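PDB 4GVB: KP6 killer toxin subunit alpha from Ustilago maydis virus P6, which recognises cellular receptors on sensitive fungal cells of the same or related species before the toxin complex with the beta subunit brings about cell death. Local coordinates for residues A33-G36 / K41-Y44. Numbering follows the deposited sequence.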
ATOM      1  N   ALA A  33       1.151   5.997  -2.440  1.00 18.37           N
ATOM      2  CA  ALA A  33      -0.235   5.799  -2.868  1.00 20.41           C
ATOM      3  C   ALA A  33      -1.226   6.746  -2.209  1.00 17.46           C
ATOM      4  O   ALA A  33      -2.373   6.887  -2.667  1.00 17.27           O
ATOM      5  CB  ALA A  33      -0.657   4.338  -2.632  1.00 14.97           C
ATOM      6  N   GLY A  34      -0.795   7.362  -1.109  1.00 15.19           N
ATOM      7  CA  GLY A  34      -1.587   8.334  -0.381  1.00 16.81           C
ATOM      8  C   GLY A  34      -1.091   9.763  -0.547  1.00 15.12           C
ATOM      9  O   GLY A  34      -1.473  10.633   0.216  1.00 16.08           O
ATOM     10  N   CYS A  35      -0.287  10.015  -1.571  1.00 15.72           N
ATOM     11  CA  CYS A  35       0.350  11.327  -1.739  1.00 18.08           C
ATOM     12  C   CYS A  35       0.432  11.797  -3.198  1.00 19.69           C
ATOM     13  O   CYS A  35       0.129  11.054  -4.134  1.00 20.43           O
ATOM     14  CB  CYS A  35       1.771  11.276  -1.166  1.00 16.37           C
ATOM     15  SG  CYS A  35       2.385  12.898  -0.609  1.00 17.13           S
ATOM     16  N   GLY A  36       0.855  13.041  -3.388  1.00 16.58           N
ATOM     17  CA  GLY A  36       1.187  13.514  -4.717  1.00 18.46           C
ATOM     18  C   GLY A  36      -0.063  13.664  -5.540  1.00 20.43           C
ATOM     19  O   GLY A  36      -0.973  14.388  -5.140  1.00 16.75           O
ATOM     20  N   LYS A  41      -2.865  19.163  -3.007  1.00 23.00           N
ATOM     21  CA  LYS A  41      -2.104  20.121  -2.212  1.00 23.72           C
ATOM     22  C   LYS A  41      -0.892  19.474  -1.546  1.00 19.63           C
ATOM     23  O   LYS A  41      -0.117  20.145  -0.871  1.00 18.68           O
ATOM     24  CB  LYS A  41      -2.999  20.788  -1.161  1.00 20.67           C
ATOM     25  CG  LYS A  41      -4.251  21.447  -1.733  1.00 26.23           C
ATOM     26  CD  LYS A  41      -5.157  22.009  -0.638  1.00 27.00           C
ATOM     27  CE  LYS A  41      -5.794  20.896   0.190  1.00 28.55           C
ATOM     28  NZ  LYS A  41      -6.491  21.390   1.408  1.00 27.44           N
ATOM     29  N   SER A  42      -0.724  18.169  -1.719  1.00 16.41           N
ATOM     30  CA  SER A  42       0.395  17.497  -1.077  1.00 16.07           C
ATOM     31  C   SER A  42       1.640  17.520  -1.968  1.00 13.71           C
ATOM     32  O   SER A  42       1.574  17.750  -3.176  1.00 14.89           O
ATOM     33  CB  SER A  42       0.026  16.051  -0.703  1.00 14.73           C
ATOM     34  OG  SER A  42      -0.008  15.243  -1.862  1.00 18.21           O
ATOM     35  N   TYR A  43       2.781  17.273  -1.349  1.00 16.74           N
ATOM     36  CA  TYR A  43       4.033  17.134  -2.071  1.00 15.63           C
ATOM     37  C   TYR A  43       4.639  15.787  -1.709  1.00 19.80           C
ATOM     38  O   TYR A  43       4.871  15.512  -0.524  1.00 20.23           O
ATOM     39  CB  TYR A  43       4.989  18.255  -1.650  1.00 19.22           C
ATOM     40  CG  TYR A  43       6.333  18.204  -2.321  1.00 19.96           C
ATOM     41  CD1 TYR A  43       6.526  18.782  -3.571  1.00 22.25           C
ATOM     42  CD2 TYR A  43       7.410  17.580  -1.710  1.00 21.85           C
ATOM     43  CE1 TYR A  43       7.756  18.738  -4.189  1.00 26.16           C
ATOM     44  CE2 TYR A  43       8.641  17.524  -2.327  1.00 23.34           C
ATOM     45  CZ  TYR A  43       8.807  18.104  -3.562  1.00 23.22           C
ATOM     46  OH  TYR A  43      10.038  18.067  -4.186  1.00 32.13           O
ATOM     47  N   TYR A  44       4.869  14.937  -2.710  1.00 21.55           N
ATOM     48  CA  TYR A  44       5.507  13.647  -2.446  1.00 18.98           C
ATOM     49  C   TYR A  44       7.024  13.687  -2.652  1.00 22.09           C
ATOM     50  O   TYR A  44       7.511  13.710  -3.779  1.00 23.74           O
ATOM     51  CB  TYR A  44       4.892  12.500  -3.267  1.00 23.77           C
ATOM     52  CG  TYR A  44       5.556  11.171  -2.956  1.00 23.61           C
ATOM     53  CD1 TYR A  44       5.587  10.682  -1.659  1.00 24.93           C
ATOM     54  CD2 TYR A  44       6.170  10.416  -3.953  1.00 28.57           C
ATOM     55  CE1 TYR A  44       6.224   9.481  -1.347  1.00 23.26           C
ATOM     56  CE2 TYR A  44       6.806   9.210  -3.653  1.00 27.91           C
ATOM     57  CZ  TYR A  44       6.827   8.748  -2.348  1.00 29.43           C
ATOM     58  OH  TYR A  44       7.448   7.552  -2.030  1.00 24.23           O
TER
HETATM   59  O   HOH W   1      -0.335  17.063  -5.171  1.00 24.18           O
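Cys35 carries SG anti to its own N (chi1 -154°), which sets the sulfur beside the root of Tyr44. The gap from Cys35 SG to Tyr44 CB is 3.7 Å. Cys35 CB meets the ring obliquely, lying 3.9 Å from Tyr44 CD1, and Cys35 SG is 5.2 Å from the centroid of the Tyr44 ring in an oblique sulfur-aromatic contact. The Tyr44 side chain leads on from the cysteine and touches Arg28, Thr31 and Ala32 of helix 28-33, being long and largely apolar and so able to span from the sulfur to the helix. Ser42 turns OG back between its N and carbonyl carbon (chi1 74°), where it accepts a bent hydrogen bond from Gly36 N (2.8 Å, 137° at the hydrogen). The same hydroxyl is hydrogen-bonded to Leu39 O, so a small side chain ties two points of the loop together while buried. Gly36 has a positive phi, readily taken up by glycine, and its CA comes within 4.9 Å of Tyr44 CA. A water lies 2.8 Å from Gly36 O and equally far from Ser42 O, placed to donate to either; other acceptors nearby may compete for its protons. SG of Cys35 also packs against Ser42 OG and is bonded to Cys51 on the adjacent strand 50-53, whose Leu52 pairs with Tyr43. This disulfide ties the loop after helix 28-33 to the sheet, as suits a small, disulfide-rich secreted toxin subunit with helices against a four-stranded antiparallel sheet.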